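Local coordinates for protein lipoxygenase (Cyanothece sp., PDB 5EK8) that binds a non-heme iron(II) ion and, as a 9R-lipoxygenase, probably adds molecular oxygen to polyunsaturated fatty acids, at residues R118-R123 / Y134-A139; Y243-E248 / E583-S588; P260-R265 / E514-G519; E494-Y499 / K536-I541. All coordinates share one frame; numbering follows the deposited sequence.

How the contacts relate
The four contacts lie apart, and none touches another. Contact 1 comes first in the chain and is complete before the others open. It lies in a beta hairpin of strands 115-126 and 132-143, probably part of the PLAT domain. Its centre is about 50 Å from that of contact 2 and 45 Å from that of contact 3, both across the chain's centre. Contact 2 closes a long loop in which contacts 3 and 4 are nested. The segments of contacts 3 and 4 alternate along the chain, about 10 Å apart at their nearest atoms. Contact 2 and contact 3 use consecutive elements, helix 247-256 and strand 264-266. Contacts 2 to 4 thus tie distant sequence together in the largely helical body that holds the iron.

Contact 1 (R118-R123 / Y134-A139); sequences RVIDNR and YTNRIA
D121 and R137 form a salt bridge, with D121 OD2 2.7 Å from R137 NH1. The two side chains lie alongside each other on one face of the sheet. Their carboxylate and guanidinium planes are 74° apart, so one oxygen meets one nitrogen and the groups do not pair flat. R137 CG is anti to the backbone N (chi1 161°); the chain is bent a little at chi2 and runs alongside D121, and NH1 reaches the acid. D121 OD2 also has a weak hydrogen bond with Y162 OH.

The backbones are joined by antiparallel bonds. D121 and R137 form a hydrogen-bonded pair: D121 N gives to R137 O at 2.6 Å, and R137 N returns to D121 O at 2.9 Å. R123 and T135 form the next such pair. A139 N gives to V119 O beyond the first. This is the hairpin of strands 115-126 and 132-143, with 132-143 on the edge of a four-stranded antiparallel sheet, probably in the PLAT domain. Strand 72-79 flanks strand 115-126 on its other edge.

On the face of I120, N122, N136 and I138 the contacts are apolar or involve amides. I120 CD1 meets I138 CG1 at 4.1 Å. I120 CG2 packs on N136 CB at 3.7 Å, while N136 OD1 lies 3.6 Å from N122 CB. A glycine at N136 would probably take away the CB that I120 CG2 packs on and open a gap beside N122. N122 OD1 comes in at the edge of the Y134 ring, 3.3 Å from Y134 CD1. R384 adds a weak hydrogen bond to N122 OD1.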
# COMPACT_ATOMS: atom_id res chain seq x y z
N ARG A 118 -19.02 8.86 24.29
CA ARG A 118 -18.37 8.96 23.00
C ARG A 118 -16.90 8.56 23.06
O ARG A 118 -16.13 9.08 23.87
CB ARG A 118 -18.49 10.38 22.44
CG ARG A 118 -19.92 10.85 22.26
CD ARG A 118 -19.99 12.09 21.39
NE ARG A 118 -21.33 12.68 21.40
CZ ARG A 118 -21.64 13.82 20.80
NH1 ARG A 118 -20.72 14.49 20.12
NH2 ARG A 118 -22.88 14.29 20.87
N VAL A 119 -16.53 7.63 22.19
CA VAL A 119 -15.14 7.27 21.97
C VAL A 119 -14.59 8.21 20.91
O VAL A 119 -15.13 8.29 19.79
CB VAL A 119 -14.97 5.80 21.53
CG1 VAL A 119 -13.49 5.44 21.44
CG2 VAL A 119 -15.70 4.86 22.49
N ILE A 120 -13.51 8.91 21.28
CA ILE A 120 -12.95 9.99 20.49
C ILE A 120 -11.58 9.65 19.89
O ILE A 120 -10.64 9.28 20.59
CB ILE A 120 -12.81 11.28 21.34
CG1 ILE A 120 -14.16 11.65 21.95
CG2 ILE A 120 -12.27 12.43 20.50
CD1 ILE A 120 -15.24 11.91 20.93
N ASP A 121 -11.49 9.80 18.57
CA ASP A 121 -10.25 9.64 17.81
C ASP A 121 -9.57 11.00 17.68
O ASP A 121 -10.19 12.02 17.99
CB ASP A 121 -10.57 9.07 16.43
CG ASP A 121 -9.51 8.15 15.91
OD1 ASP A 121 -8.31 8.42 16.15
OD2 ASP A 121 -9.87 7.15 15.25
N ASN A 122 -8.33 11.03 17.21
CA ASN A 122 -7.71 12.30 16.81
C ASN A 122 -6.43 12.17 15.99
O ASN A 122 -5.63 11.26 16.20
CB ASN A 122 -7.44 13.18 18.05
CG ASN A 122 -6.25 12.72 18.85
OD1 ASN A 122 -5.11 13.10 18.57
ND2 ASN A 122 -6.50 11.91 19.86
N ARG A 123 -6.25 13.09 15.06
CA ARG A 123 -5.02 13.21 14.28
C ARG A 123 -4.18 14.37 14.80
O ARG A 123 -4.72 15.37 15.28
CB ARG A 123 -5.35 13.42 12.80
CG ARG A 123 -6.35 12.43 12.24
CD ARG A 123 -6.64 12.70 10.77
NE ARG A 123 -7.39 11.60 10.17
CZ ARG A 123 -7.81 11.58 8.90
NH1 ARG A 123 -8.48 10.53 8.45
NH2 ARG A 123 -7.56 12.60 8.09
N TYR A 134 -4.06 18.98 17.91
CA TYR A 134 -4.90 17.80 18.08
C TYR A 134 -6.31 18.02 17.53
O TYR A 134 -7.04 18.90 18.00
CB TYR A 134 -4.96 17.39 19.55
CG TYR A 134 -3.65 16.84 20.09
CD1 TYR A 134 -3.36 15.48 19.99
CD2 TYR A 134 -2.71 17.67 20.68
CE1 TYR A 134 -2.17 14.96 20.47
CE2 TYR A 134 -1.51 17.16 21.16
CZ TYR A 134 -1.25 15.81 21.06
OH TYR A 134 -0.06 15.29 21.54
N THR A 135 -6.69 17.22 16.54
CA THR A 135 -7.98 17.37 15.89
C THR A 135 -8.85 16.14 16.11
O THR A 135 -8.57 15.07 15.56
CB THR A 135 -7.81 17.60 14.39
OG1 THR A 135 -6.72 18.51 14.17
CG2 THR A 135 -9.09 18.15 13.79
N ASN A 136 -9.90 16.29 16.90
CA ASN A 136 -10.73 15.16 17.31
C ASN A 136 -11.67 14.65 16.22
O ASN A 136 -11.93 15.33 15.23
CB ASN A 136 -11.56 15.52 18.54
CG ASN A 136 -10.71 15.84 19.76
OD1 ASN A 136 -9.50 15.59 19.76
ND2 ASN A 136 -11.33 16.39 20.80
N ARG A 137 -12.16 13.43 16.44
CA ARG A 137 -13.10 12.77 15.54
C ARG A 137 -13.87 11.73 16.35
O ARG A 137 -13.28 11.01 17.17
CB ARG A 137 -12.37 12.11 14.37
CG ARG A 137 -13.17 11.03 13.65
CD ARG A 137 -12.25 9.95 13.07
NE ARG A 137 -13.02 8.78 12.63
CZ ARG A 137 -13.10 7.64 13.29
NH1 ARG A 137 -12.45 7.47 14.43
NH2 ARG A 137 -13.83 6.64 12.80
N ILE A 138 -15.18 11.64 16.14
CA ILE A 138 -15.99 10.71 16.92
C ILE A 138 -15.84 9.28 16.40
O ILE A 138 -16.28 8.94 15.30
CB ILE A 138 -17.47 11.11 16.90
CG1 ILE A 138 -17.67 12.41 17.68
CG2 ILE A 138 -18.34 10.00 17.48
CD1 ILE A 138 -19.09 12.91 17.70
N ALA A 139 -15.21 8.44 17.22
CA ALA A 139 -14.90 7.07 16.83
C ALA A 139 -16.07 6.12 17.09
O ALA A 139 -16.34 5.23 16.29
CB ALA A 139 -13.65 6.59 17.54

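Contact 2 (Y243-E248 / E583-S588); sequences YTRSDE and ELAYNS
R245 and Y586 have the nearest backbones here, with their CA atoms 7.7 Å apart, so side chains do most of the bridging. The main chain takes part through T244 O, which lies 3.2 Å from Y586 CE1.

The R245 chain bends at chi2 and chi3, which folds its guanidinium back beside T244 and across to the other segment. R245 NE gives a hydrogen bond to T244 OG1 at 3.0 Å, with the oxygen tilted a little from the guanidinium plane. This bond limits how far the group can turn. R245 NH2 meets E583 OE1 at 2.5 Å in a salt bridge. The carboxylate comes to the edge of the guanidinium, and the two planes are 72° apart. E583 OE1 has a second partner in T233 OG1, and R245 NH1 has one in E599.

The contact joins the turn before helix 247-256 to the loop after helix 577-581, in the helical part of the lipoxygenase fold and away from the iron. S246 is the N-cap of helix 247-256. Its OG and its backbone N both bond to Y243 O.

Y586 lies against the arginine. Its CB sits over one face of the R245 guanidinium, 3.4 Å above the plane and offset toward the rim. Y586 CD1 is 3.3 Å from R245 NE. The ring is inclined 40° to the guanidinium, so the two do not stack in parallel. Y586 CG is opposite the backbone N (chi1 173°), which sends the ring out toward T244. There it also touches Y249 and R253 of helix 247-256.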
# COMPACT_ATOMS: atom_id res chain seq x y z
N TYR A 243 15.23 3.44 -29.20
CA TYR A 243 16.15 3.42 -28.07
C TYR A 243 15.66 2.48 -26.97
O TYR A 243 16.43 1.72 -26.40
CB TYR A 243 16.38 4.83 -27.50
CG TYR A 243 17.14 4.77 -26.18
CD1 TYR A 243 18.36 4.12 -26.10
CD2 TYR A 243 16.61 5.34 -25.03
CE1 TYR A 243 19.05 4.03 -24.90
CE2 TYR A 243 17.30 5.26 -23.82
CZ TYR A 243 18.52 4.61 -23.76
OH TYR A 243 19.23 4.51 -22.58
N THR A 244 14.36 2.53 -26.67
CA THR A 244 13.83 1.75 -25.56
C THR A 244 13.77 0.26 -25.86
O THR A 244 13.58 -0.54 -24.95
CB THR A 244 12.42 2.23 -25.14
OG1 THR A 244 11.48 2.02 -26.21
CG2 THR A 244 12.45 3.70 -24.75
N ARG A 245 13.94 -0.13 -27.12
CA ARG A 245 13.97 -1.55 -27.47
C ARG A 245 15.40 -2.11 -27.43
O ARG A 245 15.61 -3.31 -27.62
CB ARG A 245 13.36 -1.79 -28.86
CG ARG A 245 12.04 -1.09 -29.12
CD ARG A 245 10.93 -1.51 -28.17
NE ARG A 245 10.29 -0.34 -27.56
CZ ARG A 245 9.09 0.14 -27.90
NH1 ARG A 245 8.37 -0.44 -28.84
NH2 ARG A 245 8.61 1.21 -27.28
N SER A 246 16.38 -1.25 -27.17
CA SER A 246 17.79 -1.64 -27.17
C SER A 246 18.19 -2.44 -25.92
O SER A 246 17.47 -2.46 -24.93
CB SER A 246 18.68 -0.41 -27.28
OG SER A 246 18.57 0.41 -26.13
N ASP A 247 19.35 -3.09 -25.99
CA ASP A 247 19.86 -3.90 -24.88
C ASP A 247 20.24 -3.06 -23.66
O ASP A 247 20.01 -3.47 -22.52
CB ASP A 247 21.07 -4.72 -25.34
CG ASP A 247 20.70 -5.82 -26.31
OD1 ASP A 247 21.62 -6.44 -26.90
OD2 ASP A 247 19.49 -6.06 -26.50
N GLU A 248 20.84 -1.90 -23.92
CA GLU A 248 21.26 -0.99 -22.86
C GLU A 248 20.07 -0.61 -21.99
O GLU A 248 20.14 -0.62 -20.75
CB GLU A 248 21.91 0.26 -23.45
CG GLU A 248 23.17 0.01 -24.30
CD GLU A 248 22.86 -0.58 -25.67
OE1 GLU A 248 21.68 -0.57 -26.07
OE2 GLU A 248 23.80 -1.06 -26.33
N GLU A 583 3.14 2.31 -22.68
CA GLU A 583 3.15 2.04 -24.11
C GLU A 583 2.93 0.56 -24.42
O GLU A 583 3.77 -0.29 -24.10
CB GLU A 583 4.46 2.51 -24.74
CG GLU A 583 4.59 2.18 -26.21
CD GLU A 583 5.93 2.60 -26.79
OE1 GLU A 583 6.93 2.60 -26.03
OE2 GLU A 583 5.98 2.93 -28.00
N LEU A 584 1.79 0.27 -25.05
CA LEU A 584 1.33 -1.09 -25.31
C LEU A 584 2.31 -1.93 -26.13
O LEU A 584 2.50 -3.12 -25.86
CB LEU A 584 -0.02 -1.05 -26.02
CG LEU A 584 -1.11 -0.30 -25.25
CD1 LEU A 584 -2.17 0.25 -26.20
CD2 LEU A 584 -1.75 -1.21 -24.22
N ALA A 585 2.92 -1.32 -27.14
CA ALA A 585 3.84 -2.05 -28.00
C ALA A 585 5.06 -2.54 -27.23
O ALA A 585 5.71 -3.52 -27.60
CB ALA A 585 4.26 -1.18 -29.17
N TYR A 586 5.38 -1.83 -26.15
CA TYR A 586 6.61 -2.06 -25.40
C TYR A 586 6.39 -3.00 -24.22
O TYR A 586 7.29 -3.75 -23.83
CB TYR A 586 7.17 -0.72 -24.93
CG TYR A 586 8.36 -0.82 -24.01
CD1 TYR A 586 9.61 -1.17 -24.49
CD2 TYR A 586 8.23 -0.56 -22.65
CE1 TYR A 586 10.70 -1.26 -23.64
CE2 TYR A 586 9.31 -0.64 -21.80
CZ TYR A 586 10.55 -0.99 -22.29
OH TYR A 586 11.62 -1.08 -21.44
N ASN A 587 5.20 -2.95 -23.65
CA ASN A 587 4.91 -3.73 -22.46
C ASN A 587 3.43 -3.93 -22.17
O ASN A 587 2.60 -3.12 -22.57
CB ASN A 587 5.58 -3.07 -21.25
CG ASN A 587 6.19 -4.09 -20.31
OD1 ASN A 587 5.89 -5.28 -20.39
ND2 ASN A 587 7.05 -3.62 -19.40
N SER A 588 3.12 -5.03 -21.49
CA SER A 588 1.77 -5.30 -21.03
C SER A 588 1.82 -6.32 -19.89
O SER A 588 2.88 -6.83 -19.54
CB SER A 588 0.89 -5.81 -22.17
OG SER A 588 1.51 -6.89 -22.84

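Contact 3 (P260-R265 / E514-G519); sequences PCLLKR and EWYDTG
K264 and W515 both hold CG anti to the carbonyl carbon (chi1 -59° and -58°), and this puts K264 CG over the indole. Y516 is different: its CG sits between the backbone N and the carbonyl carbon (chi1 89°), and the ring edge comes to L263 O. The segments lie where strand 513-515 pairs with strand 264-266 at the edge of a six-stranded antiparallel sheet.

R265 and E514 form the hydrogen-bonded pair. R265 N gives to E514 O at 2.8 Å, and E514 N gives to R265 O at 2.9 Å. Two residues on, Y516 N gives a nearly straight bond to L263 O at 3.1 Å, in the carbonyl plane. The same oxygen also lies at the edge of the Y516 ring, near Y516 CD2.

K264 crosses the indole by its aliphatic part. K264 CG is over a face of the six-membered ring, 3.9 Å from its centroid, in a CH-pi contact. K264 NZ is too far from the ring for more than a weak cation-pi attraction, and its charge is met by D510, with N508 also bonded to it. L262 meets the indole at the side: L262 O is at the ring edge, near W515 CZ3, and L262 CD2 is 3.8 Å from W515 CE3. An alanine in place of W515 would probably leave K264 CG without its ring face and open a gap beside L262.

L262 CD2 also touches the Y516 ring, 3.8 Å from Y516 CD2. Y516 OH is bonded to Q444 O. D517 CB lies over the centre of the Y516 ring, 3.7 Å above its plane.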
# COMPACT_ATOMS: atom_id res chain seq x y z
N PRO A 260 12.34 -3.46 -9.98
CA PRO A 260 13.80 -3.46 -9.93
C PRO A 260 14.29 -4.82 -9.47
O PRO A 260 14.20 -5.14 -8.29
CB PRO A 260 14.13 -2.36 -8.90
CG PRO A 260 12.79 -1.95 -8.29
CD PRO A 260 11.76 -2.95 -8.74
N CYS A 261 14.79 -5.61 -10.42
CA CYS A 261 15.10 -7.01 -10.18
C CYS A 261 16.26 -7.22 -9.21
O CYS A 261 17.34 -6.66 -9.38
CB CYS A 261 15.41 -7.70 -11.51
SG CYS A 261 14.01 -7.74 -12.67
N LEU A 262 16.02 -8.02 -8.17
CA LEU A 262 17.09 -8.46 -7.29
C LEU A 262 17.73 -9.69 -7.93
O LEU A 262 17.23 -10.80 -7.79
CB LEU A 262 16.56 -8.78 -5.89
CG LEU A 262 17.55 -8.77 -4.71
CD1 LEU A 262 16.79 -8.65 -3.40
CD2 LEU A 262 18.39 -10.03 -4.70
N LEU A 263 18.83 -9.47 -8.64
CA LEU A 263 19.42 -10.51 -9.48
C LEU A 263 20.06 -11.67 -8.71
O LEU A 263 20.40 -11.55 -7.53
CB LEU A 263 20.47 -9.89 -10.40
CG LEU A 263 19.97 -8.92 -11.47
CD1 LEU A 263 21.10 -8.62 -12.44
CD2 LEU A 263 18.76 -9.47 -12.21
N LYS A 264 20.20 -12.79 -9.39
CA LYS A 264 20.94 -13.92 -8.86
C LYS A 264 22.33 -13.96 -9.48
O LYS A 264 22.48 -13.86 -10.69
CB LYS A 264 20.19 -15.23 -9.11
CG LYS A 264 18.79 -15.26 -8.49
CD LYS A 264 18.21 -16.67 -8.42
CE LYS A 264 17.67 -17.14 -9.76
NZ LYS A 264 16.93 -18.42 -9.63
N ARG A 265 23.34 -14.08 -8.62
CA ARG A 265 24.73 -14.16 -9.02
C ARG A 265 25.18 -15.62 -9.03
O ARG A 265 24.70 -16.42 -8.22
CB ARG A 265 25.59 -13.33 -8.06
CG ARG A 265 27.01 -13.06 -8.52
CD ARG A 265 27.65 -12.01 -7.62
NE ARG A 265 28.87 -11.46 -8.19
CZ ARG A 265 29.49 -10.38 -7.74
NH1 ARG A 265 28.99 -9.71 -6.70
NH2 ARG A 265 30.60 -9.95 -8.33
N GLU A 514 22.81 -17.94 -6.61
CA GLU A 514 22.26 -17.50 -5.34
C GLU A 514 21.86 -16.03 -5.45
O GLU A 514 22.38 -15.33 -6.29
CB GLU A 514 23.27 -17.70 -4.21
CG GLU A 514 22.62 -17.97 -2.87
CD GLU A 514 21.64 -19.13 -2.93
OE1 GLU A 514 22.11 -20.29 -3.05
OE2 GLU A 514 20.41 -18.88 -2.88
N TRP A 515 20.94 -15.58 -4.61
CA TRP A 515 20.61 -14.15 -4.59
C TRP A 515 21.87 -13.35 -4.27
O TRP A 515 22.55 -13.63 -3.28
CB TRP A 515 19.51 -13.86 -3.58
CG TRP A 515 18.24 -14.63 -3.83
CD1 TRP A 515 17.78 -15.70 -3.13
CD2 TRP A 515 17.27 -14.39 -4.87
NE1 TRP A 515 16.58 -16.14 -3.65
CE2 TRP A 515 16.25 -15.35 -4.72
CE3 TRP A 515 17.17 -13.45 -5.90
CZ2 TRP A 515 15.14 -15.40 -5.56
CZ3 TRP A 515 16.07 -13.50 -6.73
CH2 TRP A 515 15.07 -14.47 -6.56
N TYR A 516 22.20 -12.38 -5.10
CA TYR A 516 23.45 -11.65 -4.97
C TYR A 516 23.49 -10.84 -3.67
O TYR A 516 24.57 -10.53 -3.16
CB TYR A 516 23.67 -10.73 -6.17
CG TYR A 516 23.08 -9.34 -6.02
CD1 TYR A 516 23.87 -8.27 -5.64
CD2 TYR A 516 21.73 -9.11 -6.24
CE1 TYR A 516 23.34 -7.00 -5.49
CE2 TYR A 516 21.19 -7.84 -6.09
CZ TYR A 516 22.00 -6.79 -5.72
OH TYR A 516 21.47 -5.53 -5.57
N ASP A 517 22.32 -10.48 -3.16
CA ASP A 517 22.20 -9.72 -1.92
C ASP A 517 21.05 -10.30 -1.11
O ASP A 517 19.98 -10.56 -1.65
CB ASP A 517 21.98 -8.23 -2.21
CG ASP A 517 22.18 -7.36 -0.98
OD1 ASP A 517 21.24 -7.24 -0.17
OD2 ASP A 517 23.28 -6.78 -0.84
N THR A 518 21.25 -10.50 0.19
CA THR A 518 20.25 -11.19 1.00
C THR A 518 19.58 -10.32 2.05
O THR A 518 18.73 -10.79 2.80
CB THR A 518 20.86 -12.42 1.72
OG1 THR A 518 22.10 -12.05 2.33
CG2 THR A 518 21.10 -13.55 0.73
N GLY A 519 19.96 -9.04 2.09
CA GLY A 519 19.45 -8.12 3.10
C GLY A 519 17.95 -7.90 3.09
O GLY A 519 17.36 -7.61 4.13

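Contact 4 (E494-Y499 / K536-I541); sequences EHSMPY and KVIRPI
The C-terminal end of helix 482-495 and the residues just after it are met by loop 536-541, chiefly through K536 and V537. K536 curls back on itself: all four of its side-chain torsions are near -60°, starting with chi1 -53°. This brings its amine to carbonyls at and just past the helix end. K536 NZ gives a hydrogen bond to S496 O at 3.0 Å, from above the carbonyl plane. Within the helix, V493 O is a hydrogen-bond partner of both K536 NZ and S496 OG. E494 O is almost as near to the amine as S496 O, but the angle is poor and it is not counted as bonded. A positive amine at the carbonyl end of a helix is probably favoured by the helix dipole.

The main chains also pair. V537 N gives to M497 O at 3.0 Å, nearly in line with the carbonyl bond, and P498 and K536 form a single backbone bridge. The chain leaving the helix thus runs beside the start of the 536-541 loop. Helix 337-377, which carries the iron ligands H359 and H364, lies close by: S496 and I538 both touch Q369 on it.

S496 points toward the 536-541 loop. Its CB packs on I538 CG1 at 3.4 Å and on V537 CG1 at 3.5 Å. S496 OG also takes a weak hydrogen bond from I538 N at 3.5 Å. V537 CG1 reaches M497 CB at 4.0 Å. V537 CB also comes to 4.3 Å from Y499 CB, while the Y499 ring leads away and its OH bonds to D522.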
# COMPACT_ATOMS: atom_id res chain seq x y z
N GLU A 494 -0.01 -11.49 16.26
CA GLU A 494 -1.23 -12.28 16.35
C GLU A 494 -2.07 -12.23 15.09
O GLU A 494 -2.81 -13.16 14.81
CB GLU A 494 -2.08 -11.81 17.54
CG GLU A 494 -1.44 -12.09 18.89
CD GLU A 494 -2.30 -11.62 20.05
OE1 GLU A 494 -3.45 -11.20 19.80
OE2 GLU A 494 -1.81 -11.66 21.20
N HIS A 495 -1.95 -11.15 14.32
CA HIS A 495 -2.82 -11.02 13.15
C HIS A 495 -2.11 -11.19 11.83
O HIS A 495 -2.73 -11.14 10.77
CB HIS A 495 -3.53 -9.67 13.19
CG HIS A 495 -4.56 -9.57 14.27
ND1 HIS A 495 -4.30 -9.01 15.50
CD2 HIS A 495 -5.85 -9.98 14.30
CE1 HIS A 495 -5.39 -9.07 16.25
NE2 HIS A 495 -6.34 -9.65 15.54
N SER A 496 -0.80 -11.42 11.88
CA SER A 496 -0.04 -11.63 10.66
C SER A 496 -0.39 -12.99 10.08
O SER A 496 -1.13 -13.75 10.68
CB SER A 496 1.46 -11.52 10.93
OG SER A 496 1.90 -12.52 11.83
N MET A 497 0.14 -13.29 8.89
CA MET A 497 -0.06 -14.60 8.30
C MET A 497 0.73 -15.64 9.06
O MET A 497 1.72 -15.32 9.73
CB MET A 497 0.36 -14.61 6.83
CG MET A 497 -0.41 -13.66 5.93
SD MET A 497 -0.01 -13.90 4.19
CE MET A 497 -0.97 -15.36 3.80
N PRO A 498 0.30 -16.90 8.98
CA PRO A 498 1.19 -17.96 9.43
C PRO A 498 2.41 -18.04 8.51
O PRO A 498 2.24 -18.07 7.30
CB PRO A 498 0.33 -19.23 9.33
CG PRO A 498 -0.82 -18.86 8.44
CD PRO A 498 -1.05 -17.41 8.67
N TYR A 499 3.60 -18.06 9.09
CA TYR A 499 4.84 -18.15 8.31
C TYR A 499 4.91 -19.41 7.47
O TYR A 499 4.56 -20.51 7.91
CB TYR A 499 6.05 -18.08 9.23
CG TYR A 499 7.38 -18.27 8.52
CD1 TYR A 499 7.84 -17.35 7.58
CD2 TYR A 499 8.18 -19.37 8.80
CE1 TYR A 499 9.06 -17.54 6.93
CE2 TYR A 499 9.39 -19.56 8.16
CZ TYR A 499 9.83 -18.64 7.23
OH TYR A 499 11.04 -18.85 6.61
N LYS A 536 4.19 -17.53 13.31
CA LYS A 536 3.72 -16.32 12.64
C LYS A 536 4.84 -15.60 11.88
O LYS A 536 6.00 -15.61 12.29
CB LYS A 536 3.08 -15.38 13.66
CG LYS A 536 1.99 -16.04 14.49
CD LYS A 536 0.97 -16.78 13.62
CE LYS A 536 0.24 -15.84 12.67
NZ LYS A 536 -0.58 -14.83 13.38
N VAL A 537 4.47 -14.98 10.76
CA VAL A 537 5.45 -14.36 9.86
C VAL A 537 6.09 -13.11 10.49
O VAL A 537 7.30 -12.91 10.35
CB VAL A 537 4.82 -14.01 8.49
CG1 VAL A 537 3.60 -13.12 8.66
CG2 VAL A 537 5.84 -13.34 7.58
N ILE A 538 5.31 -12.30 11.19
CA ILE A 538 5.88 -11.11 11.82
C ILE A 538 6.49 -11.43 13.19
O ILE A 538 5.83 -12.00 14.06
CB ILE A 538 4.83 -9.98 11.99
CG1 ILE A 538 4.27 -9.55 10.63
CG2 ILE A 538 5.45 -8.77 12.67
CD1 ILE A 538 5.31 -9.05 9.68
N ARG A 539 7.75 -11.05 13.36
CA ARG A 539 8.44 -11.22 14.63
C ARG A 539 8.04 -10.12 15.63
O ARG A 539 7.84 -8.97 15.23
CB ARG A 539 9.95 -11.22 14.41
CG ARG A 539 10.43 -12.39 13.55
CD ARG A 539 11.94 -12.36 13.38
NE ARG A 539 12.43 -13.50 12.61
CZ ARG A 539 12.55 -13.52 11.29
NH1 ARG A 539 12.21 -12.45 10.58
NH2 ARG A 539 13.00 -14.60 10.68
N PRO A 540 7.93 -10.48 16.92
CA PRO A 540 7.56 -9.51 17.96
C PRO A 540 8.64 -8.47 18.25
O PRO A 540 9.82 -8.81 18.35
CB PRO A 540 7.32 -10.39 19.18
CG PRO A 540 8.17 -11.59 18.95
CD PRO A 540 8.12 -11.84 17.47
N ILE A 541 8.22 -7.22 18.36
CA ILE A 541 9.12 -6.11 18.70
C ILE A 541 9.48 -6.18 20.18
O ILE A 541 10.63 -5.97 20.57
CB ILE A 541 8.46 -4.75 18.39
CG1 ILE A 541 8.23 -4.60 16.88
CG2 ILE A 541 9.30 -3.60 18.94
CD1 ILE A 541 7.31 -3.45 16.51